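Mandelate racemase/muconate lactonizing protein (Paenibacillus sp., PDB 3V5C) probably dehydrates galacturonate, as a magnesium-binding member of the enolase superfamily with a TIM-barrel-like C-terminal domain. Local coordinates at residues A189-I194 with I204-N209; N215-V220 with E233-E238; D245-L250 with V257-G262; W273-R278 with H304-A309. The protein carries 1 engineered substitution. One frame throughout, in Å; residues are numbered along the deposited sequence.

In the fold
The four contacts sample successive parts of one TIM-barrel-like domain and come one after another along the chain. Interactions 1 and 3 pack a helix against a strand of the mixed sheet, in which strands 204-207, 231-233, 258-261, 281-282 and 307-308 run parallel as neighbours; interaction 4 sets helix 270-275 on the residues leading into its strand 307-308. Interaction 2 joins helix 214-223 to the loop that follows strand 231-233. Centres of consecutive contacts lie about 13, 9 and 11 Å apart for pairs 1-2, 2-3 and 3-4. Interactions 2 and 3 share the magnesium ion, supplying Glu238 and Asp261. The example illustrates a barrel principle: helix packing shapes the wall, while loops and strand ends carry the metal site.

Interaction 1: residues A189-I194 with I204-N209; sequences AIVRGI and IMIDAN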
loop_
_atom_site.group_PDB
_atom_site.type_symbol
_atom_site.label_atom_id
_atom_site.label_comp_id
_atom_site.label_asym_id
_atom_site.label_seq_id
_atom_site.Cartn_x
_atom_site.Cartn_y
_atom_site.Cartn_z
ATOM N N ALA A 189 13.295 22.249 -5.097
ATOM C CA ALA A 189 12.833 22.780 -6.373
ATOM C C ALA A 189 11.810 21.847 -7.004
ATOM O O ALA A 189 10.820 22.295 -7.575
ATOM C CB ALA A 189 14.005 22.963 -7.320
ATOM N N ILE A 190 12.073 20.546 -6.933
ATOM C CA ILE A 190 11.141 19.569 -7.492
ATOM C C ILE A 190 9.804 19.581 -6.752
ATOM O O ILE A 190 8.733 19.556 -7.363
ATOM C CB ILE A 190 11.762 18.156 -7.503
ATOM C CG1 ILE A 190 12.868 18.088 -8.562
ATOM C CG2 ILE A 190 10.690 17.090 -7.752
ATOM C CD1 ILE A 190 13.709 16.831 -8.535
ATOM N N VAL A 191 9.854 19.587 -5.430
ATOM C CA VAL A 191 8.627 19.636 -4.671
ATOM C C VAL A 191 7.812 20.880 -5.004
ATOM O O VAL A 191 6.619 20.792 -5.235
ATOM C CB VAL A 191 8.883 19.526 -3.181
ATOM C CG1 VAL A 191 7.557 19.679 -2.432
ATOM C CG2 VAL A 191 9.529 18.167 -2.873
ATOM N N ARG A 192 8.467 22.034 -5.056
ATOM C CA ARG A 192 7.783 23.257 -5.459
ATOM C C ARG A 192 7.128 23.088 -6.825
ATOM O O ARG A 192 5.969 23.449 -7.022
ATOM C CB ARG A 192 8.771 24.423 -5.554
ATOM C CG ARG A 192 9.363 24.884 -4.256
ATOM C CD ARG A 192 10.099 26.213 -4.459
ATOM N NE ARG A 192 10.517 26.793 -3.190
ATOM C CZ ARG A 192 9.677 27.338 -2.317
ATOM N NH1 ARG A 192 8.379 27.378 -2.588
ATOM N NH2 ARG A 192 10.128 27.846 -1.179
ATOM N N GLY A 193 7.893 22.552 -7.770
ATOM C CA GLY A 193 7.417 22.389 -9.136
ATOM C C GLY A 193 6.167 21.532 -9.212
ATOM O O GLY A 193 5.212 21.854 -9.908
ATOM N N ILE A 194 6.167 20.419 -8.491
ATOM C CA ILE A 194 5.003 19.539 -8.519
ATOM C C ILE A 194 3.790 20.177 -7.842
ATOM O O ILE A 194 2.668 20.040 -8.322
ATOM C CB ILE A 194 5.349 18.162 -7.943
ATOM C CG1 ILE A 194 6.298 17.466 -8.923
ATOM C CG2 ILE A 194 4.073 17.332 -7.730
ATOM C CD1 ILE A 194 7.120 16.362 -8.318
ATOM N N ILE A 204 0.186 17.121 -1.364
ATOM C CA ILE A 204 1.555 16.760 -1.691
ATOM C C ILE A 204 2.192 16.084 -0.489
ATOM O O ILE A 204 2.119 16.598 0.623
ATOM C CB ILE A 204 2.378 18.021 -2.022
ATOM C CG1 ILE A 204 1.778 18.733 -3.235
ATOM C CG2 ILE A 204 3.841 17.672 -2.252
ATOM C CD1 ILE A 204 1.789 17.891 -4.479
ATOM N N MET A 205 2.796 14.921 -0.714
ATOM C CA MET A 205 3.539 14.222 0.328
ATOM C C MET A 205 4.995 14.078 -0.102
ATOM O O MET A 205 5.286 14.004 -1.297
ATOM C CB MET A 205 2.931 12.838 0.591
ATOM C CG MET A 205 1.523 12.854 1.181
ATOM S SD MET A 205 0.228 13.327 0.013
ATOM C CE MET A 205 0.242 11.950 -1.123
ATOM N N ILE A 206 5.914 14.047 0.861
ATOM C CA ILE A 206 7.307 13.789 0.539
ATOM C C ILE A 206 7.867 12.596 1.306
ATOM O O ILE A 206 7.524 12.379 2.453
ATOM C CB ILE A 206 8.198 15.046 0.682
ATOM C CG1 ILE A 206 8.252 15.546 2.128
ATOM C CG2 ILE A 206 7.692 16.164 -0.255
ATOM C CD1 ILE A 206 9.217 16.753 2.300
ATOM N N ASP A 207 8.733 11.825 0.656
ATOM C CA ASP A 207 9.239 10.572 1.199
ATOM C C ASP A 207 10.738 10.582 0.982
ATOM O O ASP A 207 11.189 10.555 -0.165
ATOM C CB ASP A 207 8.547 9.396 0.480
ATOM C CG ASP A 207 9.094 8.016 0.861
ATOM O OD1 ASP A 207 9.905 7.883 1.806
ATOM O OD2 ASP A 207 8.647 7.027 0.218
ATOM N N ALA A 208 11.499 10.617 2.079
ATOM C CA ALA A 208 12.961 10.691 2.006
ATOM C C ALA A 208 13.651 9.330 2.026
ATOM O O ALA A 208 14.859 9.257 1.853
ATOM C CB ALA A 208 13.523 11.568 3.126
ATOM N N ASN A 209 12.884 8.250 2.197
ATOM C CA ASN A 209 13.484 6.935 2.385
ATOM C C ASN A 209 14.669 7.009 3.344
ATOM O O ASN A 209 15.724 6.414 3.106
ATOM C CB ASN A 209 13.870 6.296 1.049
ATOM C CG ASN A 209 12.669 5.839 0.280
ATOM O OD1 ASN A 209 12.215 6.518 -0.634
ATOM N ND2 ASN A 209 12.112 4.675 0.667
#
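Ile204 meets Val191 and Ile194 with separate branches, and following it outward from the strand gives the logic of the contact. From CB the chain forks. The CG2 methyl, anti to the backbone N, comes within 4.2 Å of Val191 CG1. The other arm, CG1, turns back at chi2 (-62°) and delivers CD1 to Ile194 CG2 at 4.0 Å, the two side chains meeting at a slant. One residue of the strand thus reaches two helix positions three residues apart. Two residues further on, Ile206 points the same way and crosses Val191 at about a right angle. Its CG2 rests 3.8 Å from Val191 CG2 and 4.1 Å from Val191 CG1, close to both methyls of the valine fork. All four side chains are buried and aliphatic, so dispersion and exclusion of water carry the contact. At the end of the strand, Asp207 folds the chain into an Asx turn: its OD1 accepts from Asn209 N at 3.0 Å, the donor standing above the carboxylate plane, while OD2 forms a salt bridge with Lys170. Helix segment 189-194, part of helix 180-198, runs nearly antiparallel to strand 204-207 (158°), as expected in a beta-alpha-beta unit that starts from strand 167-170. Ile169 of that first strand touches both Ile194 and Ile204, Met152 of helix 145-161 covers Ile194, and strand 231-233 pairs in parallel with 204-207.

Interaction 2: residues N215-V220 with E233-E238; sequences NLTKEV and EAAFHE. Engineered in segment 233-238: Ala234 (natural residue Glu). With MG (magnesium ion), chain E.
The loop between strand 231-233 and helix 240-253, which carries a magnesium ligand, is met by helix 214-223 through Thr217, Ala235 and Phe236. Thr217 places OG1 anti to its carbonyl carbon (chi1 -61°), and that oxygen does most of the touching. It lies 3.6 Å from Ala235 CB and 3.7 Å from Phe236 CD1, near the plane of the phenyl ring and alongside its CD1-CE1 edge. The threonine methyl, CG2, adds a looser approach to Ala235 CB. The Phe236 side chain stands at about a right angle to that of Thr217, and its ring also meets Tyr243. Ala234, an engineered substitution for glutamate, precedes these two residues in the loop. Further along, Glu238 bends at chi2 (-96°) and binds magnesium through OE2 at 2.1 Å. Four waters and Asp261 OD1 complete an octahedron. One of those waters donates to Glu238 OE1 at 2.8 Å, and Ser267 N bonds to the same oxygen, so both carboxylate oxygens are engaged and the group's rotation is restrained. Another metal-bound water is 2.9 Å from His237 ND1. The contact with the helix pairs a hydroxyl oxygen with a methyl and a ring edge. Because the Thr217 hydroxyl is hydrogen-bonded to Asn213 O, one turn back, its polarity is met within its own helical region, and toward the loop it acts as a buried packing surface.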
loop_
_atom_site.group_PDB
_atom_site.type_symbol
_atom_site.label_atom_id
_atom_site.label_comp_id
_atom_site.label_asym_id
_atom_site.label_seq_id
_atom_site.Cartn_x
_atom_site.Cartn_y
_atom_site.Cartn_z
ATOM N N ASN A 215 18.230 18.037 10.992
ATOM C CA ASN A 215 18.511 19.375 10.479
ATOM C C ASN A 215 18.292 19.499 8.966
ATOM O O ASN A 215 17.794 20.521 8.504
ATOM C CB ASN A 215 19.896 19.879 10.908
ATOM C CG ASN A 215 19.854 20.635 12.227
ATOM O OD1 ASN A 215 18.809 21.137 12.624
ATOM N ND2 ASN A 215 20.994 20.744 12.897
ATOM N N LEU A 216 18.642 18.469 8.190
ATOM C CA LEU A 216 18.295 18.487 6.765
ATOM C C LEU A 216 16.793 18.593 6.603
ATOM O O LEU A 216 16.294 19.317 5.736
ATOM C CB LEU A 216 18.789 17.237 6.048
ATOM C CG LEU A 216 20.242 17.261 5.615
ATOM C CD1 LEU A 216 20.710 15.852 5.241
ATOM C CD2 LEU A 216 20.444 18.242 4.445
ATOM N N THR A 217 16.070 17.854 7.445
ATOM C CA THR A 217 14.617 17.846 7.400
ATOM C C THR A 217 14.068 19.229 7.666
ATOM O O THR A 217 13.201 19.699 6.934
ATOM C CB THR A 217 14.054 16.840 8.411
ATOM O OG1 THR A 217 14.532 15.536 8.051
ATOM C CG2 THR A 217 12.528 16.861 8.376
ATOM N N LYS A 218 14.590 19.889 8.696
ATOM C CA LYS A 218 14.136 21.231 9.020
ATOM C C LYS A 218 14.481 22.216 7.904
ATOM O O LYS A 218 13.711 23.147 7.643
ATOM C CB LYS A 218 14.755 21.691 10.344
ATOM C CG LYS A 218 14.189 20.939 11.544
ATOM C CD LYS A 218 14.913 21.385 12.815
ATOM C CE LYS A 218 14.261 20.758 14.035
ATOM N NZ LYS A 218 15.000 21.137 15.283
ATOM N N GLU A 219 15.626 22.015 7.257
ATOM C CA GLU A 219 16.018 22.918 6.173
ATOM C C GLU A 219 15.037 22.802 5.020
ATOM O O GLU A 219 14.608 23.813 4.453
ATOM C CB GLU A 219 17.424 22.630 5.681
ATOM C CG GLU A 219 17.799 23.388 4.438
ATOM C CD GLU A 219 19.297 23.453 4.227
ATOM O OE1 GLU A 219 20.056 23.317 5.220
ATOM O OE2 GLU A 219 19.712 23.640 3.063
ATOM N N VAL A 220 14.677 21.569 4.678
ATOM C CA VAL A 220 13.738 21.341 3.592
ATOM C C VAL A 220 12.327 21.845 3.925
ATOM O O VAL A 220 11.683 22.516 3.105
ATOM C CB VAL A 220 13.706 19.867 3.251
ATOM C CG1 VAL A 220 12.555 19.562 2.318
ATOM C CG2 VAL A 220 15.048 19.444 2.655
ATOM N N GLU A 233 7.196 11.672 5.136
ATOM C CA GLU A 233 7.357 10.241 5.356
ATOM C C GLU A 233 8.831 9.855 5.391
ATOM O O GLU A 233 9.636 10.282 4.542
ATOM C CB GLU A 233 6.607 9.500 4.235
ATOM C CG GLU A 233 6.982 8.069 3.956
ATOM C CD GLU A 233 5.961 7.409 3.030
ATOM O OE1 GLU A 233 4.962 8.067 2.719
ATOM O OE2 GLU A 233 6.168 6.246 2.647
ATOM N N ALA A 234 9.190 9.051 6.393
ATOM C CA ALA A 234 10.522 8.466 6.440
ATOM C C ALA A 234 11.639 9.495 6.290
ATOM O O ALA A 234 12.554 9.303 5.505
ATOM C CB ALA A 234 10.655 7.365 5.397
ATOM N N ALA A 235 11.566 10.585 7.052
ATOM C CA ALA A 235 12.622 11.593 7.005
ATOM C C ALA A 235 13.977 10.986 7.366
ATOM O O ALA A 235 15.006 11.250 6.712
ATOM C CB ALA A 235 12.282 12.754 7.929
ATOM N N PHE A 236 13.946 10.147 8.393
ATOM C CA PHE A 236 15.110 9.444 8.921
ATOM C C PHE A 236 14.528 8.293 9.716
ATOM O O PHE A 236 13.347 8.308 10.059
ATOM C CB PHE A 236 15.939 10.366 9.822
ATOM C CG PHE A 236 15.098 11.283 10.684
ATOM C CD1 PHE A 236 14.902 12.621 10.338
ATOM C CD2 PHE A 236 14.466 10.793 11.821
ATOM C CE1 PHE A 236 14.101 13.466 11.117
ATOM C CE2 PHE A 236 13.666 11.620 12.607
ATOM C CZ PHE A 236 13.477 12.960 12.265
ATOM N N HIS A 237 15.334 7.280 9.999
ATOM C CA HIS A 237 14.783 6.153 10.743
ATOM C C HIS A 237 14.141 6.661 12.031
ATOM O O HIS A 237 14.733 7.451 12.763
ATOM C CB HIS A 237 15.837 5.098 11.039
ATOM C CG HIS A 237 15.261 3.865 11.654
ATOM N ND1 HIS A 237 14.382 3.056 10.972
ATOM C CD2 HIS A 237 15.379 3.338 12.894
ATOM C CE1 HIS A 237 14.002 2.062 11.755
ATOM N NE2 HIS A 237 14.595 2.205 12.924
ATOM N N GLU A 238 12.918 6.205 12.287
ATOM C CA GLU A 238 12.129 6.719 13.391
ATOM C C GLU A 238 12.877 6.701 14.720
ATOM O O GLU A 238 13.563 5.735 15.072
ATOM C CB GLU A 238 10.815 5.955 13.514
ATOM C CG GLU A 238 10.976 4.450 13.635
ATOM C CD GLU A 238 10.826 3.732 12.313
ATOM O OE1 GLU A 238 10.353 2.579 12.311
ATOM O OE2 GLU A 238 11.159 4.323 11.254
HETATM MG MG MG E . 10.689 4.262 9.188
HETATM O O HOH W 1 12.483 3.136 8.746
HETATM O O HOH W 2 9.579 2.458 9.639
HETATM O O HOH W 3 11.776 6.069 8.948
HETATM O O HOH W 4 10.034 4.117 7.176
#

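Interaction 3: residues D245-L250 with V257-G262; sequences DLKEWL and VLIADG. With MG (magnesium ion), chain E.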
loop_
_atom_site.group_PDB
_atom_site.type_symbol
_atom_site.label_atom_id
_atom_site.label_comp_id
_atom_site.label_asym_id
_atom_site.label_seq_id
_atom_site.Cartn_x
_atom_site.Cartn_y
_atom_site.Cartn_z
ATOM N N ASP A 245 11.213 16.496 18.861
ATOM C CA ASP A 245 11.852 17.763 18.495
ATOM C C ASP A 245 11.195 18.352 17.242
ATOM O O ASP A 245 10.746 19.496 17.260
ATOM C CB ASP A 245 13.372 17.551 18.327
ATOM C CG ASP A 245 14.122 18.816 17.890
ATOM O OD1 ASP A 245 13.595 19.571 17.056
ATOM O OD2 ASP A 245 15.272 19.040 18.355
ATOM N N LEU A 246 11.096 17.556 16.179
ATOM C CA LEU A 246 10.501 18.020 14.929
ATOM C C LEU A 246 9.073 18.523 15.135
ATOM O O LEU A 246 8.695 19.572 14.624
ATOM C CB LEU A 246 10.505 16.895 13.896
ATOM C CG LEU A 246 10.041 17.287 12.489
ATOM C CD1 LEU A 246 10.864 18.459 12.005
ATOM C CD2 LEU A 246 10.218 16.114 11.558
ATOM N N LYS A 247 8.280 17.767 15.883
ATOM C CA LYS A 247 6.906 18.169 16.153
ATOM C C LYS A 247 6.815 19.514 16.863
ATOM O O LYS A 247 5.972 20.344 16.526
ATOM C CB LYS A 247 6.205 17.091 16.970
ATOM C CG LYS A 247 5.808 15.897 16.150
ATOM C CD LYS A 247 4.697 16.270 15.217
ATOM C CE LYS A 247 3.811 15.078 14.930
ATOM N NZ LYS A 247 2.377 15.474 15.007
ATOM N N GLU A 248 7.681 19.721 17.847
ATOM C CA GLU A 248 7.695 20.981 18.590
ATOM C C GLU A 248 8.101 22.124 17.670
ATOM O O GLU A 248 7.526 23.207 17.714
ATOM C CB GLU A 248 8.637 20.868 19.786
ATOM C CG GLU A 248 8.936 22.161 20.508
ATOM C CD GLU A 248 9.694 21.912 21.802
ATOM O OE1 GLU A 248 9.516 20.824 22.391
ATOM O OE2 GLU A 248 10.471 22.795 22.223
ATOM N N TRP A 249 9.095 21.866 16.826
ATOM C CA TRP A 249 9.579 22.834 15.856
ATOM C C TRP A 249 8.464 23.207 14.866
ATOM O O TRP A 249 8.232 24.381 14.604
ATOM C CB TRP A 249 10.781 22.227 15.128
ATOM C CG TRP A 249 11.472 23.112 14.122
ATOM C CD1 TRP A 249 12.500 23.979 14.354
ATOM C CD2 TRP A 249 11.229 23.146 12.716
ATOM N NE1 TRP A 249 12.888 24.584 13.177
ATOM C CE2 TRP A 249 12.122 24.085 12.156
ATOM C CE3 TRP A 249 10.333 22.477 11.871
ATOM C CZ2 TRP A 249 12.153 24.364 10.795
ATOM C CZ3 TRP A 249 10.356 22.769 10.514
ATOM C CH2 TRP A 249 11.260 23.703 9.992
ATOM N N LEU A 250 7.777 22.208 14.321
ATOM C CA LEU A 250 6.658 22.461 13.423
ATOM C C LEU A 250 5.571 23.279 14.124
ATOM O O LEU A 250 4.946 24.144 13.512
ATOM C CB LEU A 250 6.061 21.143 12.932
ATOM C CG LEU A 250 6.881 20.384 11.886
ATOM C CD1 LEU A 250 6.279 19.006 11.683
ATOM C CD2 LEU A 250 6.910 21.154 10.579
ATOM N N VAL A 257 2.247 19.899 9.025
ATOM C CA VAL A 257 2.694 18.769 8.223
ATOM C C VAL A 257 2.609 17.516 9.097
ATOM O O VAL A 257 3.160 17.483 10.200
ATOM C CB VAL A 257 4.143 18.987 7.780
ATOM C CG1 VAL A 257 4.667 17.789 6.990
ATOM C CG2 VAL A 257 4.254 20.273 6.952
ATOM N N LEU A 258 1.886 16.498 8.643
ATOM C CA LEU A 258 1.815 15.260 9.422
ATOM C C LEU A 258 3.113 14.479 9.290
ATOM O O LEU A 258 3.795 14.575 8.263
ATOM C CB LEU A 258 0.658 14.380 8.936
ATOM C CG LEU A 258 -0.717 15.035 9.042
ATOM C CD1 LEU A 258 -1.701 14.316 8.136
ATOM C CD2 LEU A 258 -1.199 15.043 10.489
ATOM N N ILE A 259 3.453 13.721 10.328
ATOM C CA ILE A 259 4.607 12.820 10.290
ATOM C C ILE A 259 4.125 11.383 10.022
ATOM O O ILE A 259 3.264 10.859 10.754
ATOM C CB ILE A 259 5.390 12.876 11.616
ATOM C CG1 ILE A 259 5.955 14.294 11.850
ATOM C CG2 ILE A 259 6.506 11.812 11.635
ATOM C CD1 ILE A 259 6.923 14.766 10.797
ATOM N N ALA A 260 4.682 10.747 8.990
ATOM C CA ALA A 260 4.266 9.408 8.575
ATOM C C ALA A 260 5.458 8.455 8.632
ATOM O O ALA A 260 6.569 8.808 8.218
ATOM C CB ALA A 260 3.670 9.453 7.154
ATOM N N ASP A 261 5.251 7.250 9.169
ATOM C CA ASP A 261 6.348 6.301 9.236
ATOM C C ASP A 261 5.775 4.907 9.461
ATOM O O ASP A 261 4.574 4.770 9.663
ATOM C CB ASP A 261 7.302 6.720 10.380
ATOM C CG ASP A 261 8.754 6.386 10.097
ATOM O OD1 ASP A 261 8.999 5.335 9.491
ATOM O OD2 ASP A 261 9.649 7.161 10.517
ATOM N N GLY A 262 6.618 3.882 9.376
ATOM C CA GLY A 262 6.165 2.525 9.646
ATOM C C GLY A 262 6.579 1.470 8.641
ATOM O O GLY A 262 6.466 0.287 8.927
HETATM MG MG MG E . 10.689 4.262 9.188
HETATM O O HOH W 5 2.787 17.960 12.821
HETATM O O HOH W 3 11.776 6.069 8.948
HETATM O O HOH W 2 9.579 2.458 9.639
HETATM O O HOH W 1 12.483 3.136 8.746
HETATM O O HOH W 4 10.034 4.117 7.176
#
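A lysine that packs by its aliphatic stem while its ammonium group is paired elsewhere is the surprise here: Lys247 lies along Ile259, the two side chains sliding past each other in opposite directions. The bend at chi2 (-70°) brings CD and CE over Ile259, with CE 3.8 Å from Ile259 CG1; a further bend at chi4 directs NZ. That ammonium forms a salt bridge with Asp280, whose other oxygen accepts from Ile259 N, so one carboxylate ties the lysine to the strand it covers. A water also links the two sides: it donates to Val257 O at 2.7 Å and accepts a weak bond from Lys247 NZ at 3.3 Å. Apolar packing joins Leu246 CD2 to Ile259 CD1 at 3.6 Å. Separately, the Leu250 CD1 methyl meets the carbonyl Val257 O at 3.8 Å. At the far end of the strand Asp261 OD1 binds magnesium at 2.0 Å and, by its anti lone pair, also accepts from Gly262 N at 2.8 Å. Its OD2 is bonded to Tyr243 OH and lies 2.9 Å from a metal-bound water that can donate to it, a network that should help to orient the carboxylate. Helix segment 245-250 runs nearly antiparallel to strand 258-261 (158°), which completes the beta-alpha-beta unit begun by strand 231-233. Leu232 touches both Leu246 and Ile259, and strand 281-282 pairs in parallel with 258-261, as 231-233 also does.

Interaction 4: residues W273-R278 with H304-A309; sequences WATRGR and HGLRSA
Thr275 and His304 make a CH-pi contact at the partly exposed end of this interface. The threonine methyl CG2 sits over the middle of one imidazole face, 3.8 Å from the ring centroid and only 12° off its normal. With chi1 72°, Thr275 keeps CG2 beside its own backbone N and turned to the ring, while OG1 bonds back to Glu272 O. The imidazole is steadied in turn by a bond from ND1 to Lys300 O, one turn earlier in helix 291-303.

Aliphatic packing forms the buried part. Leu306 forks around Ala274: CD1 approaches Ala274 CB at 3.7 Å, and CD2 meets Ala274 O at 3.6 Å. The CD1 methyl also reaches Thr275 CG2, 4.1 Å away, so the leucine bridges both helix residues.

Backbone bonds shape the two ends. Gly277 terminates helix 270-275 in a Schellman motif, with Arg278 N bonded to Trp273 O at 3.1 Å and Gly277 N to Ala274 O at 2.9 Å. The Ala274 carbonyl therefore accepts a bond while also bearing against the leucine. Gly305 closes helix 291-303 by the same motif, just before Leu306.

The contact fits the last turn of helix 270-275 against the entry to strand 307-308. Leu282 of strand 281-282 touches Ala274, and Leu301 of helix 291-303 touches Leu306. Strand 307-308 pairs in parallel with 281-282, while the Trp273 side chain packs on Glu238 and on Glu240 of helix 240-253.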
loop_
_atom_site.group_PDB
_atom_site.type_symbol
_atom_site.label_atom_id
_atom_site.label_comp_id
_atom_site.label_asym_id
_atom_site.label_seq_id
_atom_site.Cartn_x
_atom_site.Cartn_y
_atom_site.Cartn_z
ATOM N N TRP A 273 5.312 5.472 20.353
ATOM C CA TRP A 273 5.689 6.843 20.026
ATOM C C TRP A 273 4.537 7.613 19.379
ATOM O O TRP A 273 4.306 8.780 19.692
ATOM C CB TRP A 273 6.897 6.853 19.090
ATOM C CG TRP A 273 8.095 6.170 19.672
ATOM C CD1 TRP A 273 8.286 5.817 20.985
ATOM C CD2 TRP A 273 9.258 5.731 18.965
ATOM N NE1 TRP A 273 9.502 5.188 21.129
ATOM C CE2 TRP A 273 10.121 5.136 19.906
ATOM C CE3 TRP A 273 9.677 5.821 17.629
ATOM C CZ2 TRP A 273 11.361 4.606 19.548
ATOM C CZ3 TRP A 273 10.897 5.284 17.272
ATOM C CH2 TRP A 273 11.736 4.697 18.228
ATOM N N ALA A 274 3.806 6.957 18.491
ATOM C CA ALA A 274 2.666 7.593 17.847
ATOM C C ALA A 274 1.574 7.973 18.852
ATOM O O ALA A 274 1.027 9.081 18.793
ATOM C CB ALA A 274 2.096 6.697 16.744
ATOM N N THR A 275 1.265 7.055 19.769
ATOM C CA THR A 275 0.258 7.345 20.786
ATOM C C THR A 275 0.706 8.496 21.685
ATOM O O THR A 275 -0.125 9.154 22.307
ATOM C CB THR A 275 -0.110 6.114 21.648
ATOM O OG1 THR A 275 0.974 5.795 22.530
ATOM C CG2 THR A 275 -0.446 4.927 20.782
ATOM N N ARG A 276 2.013 8.755 21.754
ATOM C CA ARG A 276 2.494 9.907 22.513
ATOM C C ARG A 276 2.601 11.198 21.692
ATOM O O ARG A 276 3.070 12.230 22.181
ATOM C CB ARG A 276 3.812 9.590 23.229
ATOM C CG ARG A 276 3.653 8.615 24.390
ATOM C CD ARG A 276 4.855 8.655 25.326
ATOM N NE ARG A 276 6.036 7.985 24.774
ATOM C CZ ARG A 276 6.323 6.705 24.950
ATOM N NH1 ARG A 276 5.496 5.925 25.642
ATOM N NH2 ARG A 276 7.428 6.191 24.421
ATOM N N GLY A 277 2.164 11.138 20.436
ATOM C CA GLY A 277 2.061 12.326 19.610
ATOM C C GLY A 277 3.227 12.635 18.689
ATOM O O GLY A 277 3.243 13.686 18.061
ATOM N N ARG A 278 4.187 11.719 18.584
ATOM C CA ARG A 278 5.393 11.988 17.800
ATOM C C ARG A 278 5.248 11.611 16.322
ATOM O O ARG A 278 6.022 12.095 15.479
ATOM C CB ARG A 278 6.611 11.262 18.398
ATOM C CG ARG A 278 7.142 11.842 19.726
ATOM C CD ARG A 278 6.205 11.518 20.873
ATOM N NE ARG A 278 6.835 11.647 22.188
ATOM C CZ ARG A 278 6.740 12.720 22.968
ATOM N NH1 ARG A 278 6.077 13.801 22.567
ATOM N NH2 ARG A 278 7.330 12.720 24.160
ATOM N N HIS A 304 -6.923 5.676 19.092
ATOM C CA HIS A 304 -5.989 6.714 19.532
ATOM C C HIS A 304 -6.049 7.984 18.695
ATOM O O HIS A 304 -5.304 8.929 18.956
ATOM C CB HIS A 304 -4.562 6.164 19.549
ATOM C CG HIS A 304 -4.279 5.272 20.715
ATOM N ND1 HIS A 304 -4.404 3.901 20.656
ATOM C CD2 HIS A 304 -3.887 5.561 21.980
ATOM C CE1 HIS A 304 -4.098 3.382 21.834
ATOM N NE2 HIS A 304 -3.786 4.369 22.654
ATOM N N GLY A 305 -6.928 8.001 17.695
ATOM C CA GLY A 305 -7.067 9.129 16.798
ATOM C C GLY A 305 -5.908 9.184 15.819
ATOM O O GLY A 305 -5.626 10.236 15.235
ATOM N N LEU A 306 -5.251 8.047 15.622
ATOM C CA LEU A 306 -4.123 7.984 14.699
ATOM C C LEU A 306 -4.592 7.564 13.305
ATOM O O LEU A 306 -5.670 6.982 13.157
ATOM C CB LEU A 306 -3.062 7.023 15.231
ATOM C CG LEU A 306 -2.358 7.503 16.502
ATOM C CD1 LEU A 306 -1.543 6.364 17.124
ATOM C CD2 LEU A 306 -1.475 8.722 16.203
ATOM N N ARG A 307 -3.770 7.840 12.291
ATOM C CA ARG A 307 -4.165 7.629 10.905
ATOM C C ARG A 307 -3.458 6.427 10.299
ATOM O O ARG A 307 -2.311 6.142 10.632
ATOM C CB ARG A 307 -3.826 8.871 10.076
ATOM C CG ARG A 307 -4.560 10.122 10.534
ATOM C CD ARG A 307 -3.782 11.341 10.109
ATOM N NE ARG A 307 -4.322 12.564 10.695
ATOM C CZ ARG A 307 -5.191 13.354 10.087
ATOM N NH1 ARG A 307 -5.644 13.039 8.879
ATOM N NH2 ARG A 307 -5.619 14.458 10.687
ATOM N N SER A 308 -4.150 5.757 9.383
ATOM C CA SER A 308 -3.654 4.555 8.729
ATOM C C SER A 308 -3.410 4.839 7.248
ATOM O O SER A 308 -4.310 5.288 6.537
ATOM C CB SER A 308 -4.704 3.437 8.841
ATOM O OG SER A 308 -4.873 3.002 10.187
ATOM N N ALA A 309 -2.206 4.540 6.775
ATOM C CA ALA A 309 -1.883 4.660 5.360
ATOM C C ALA A 309 -0.979 3.513 4.973
ATOM O O ALA A 309 0.235 3.658 4.941
ATOM C CB ALA A 309 -1.201 6.004 5.064
#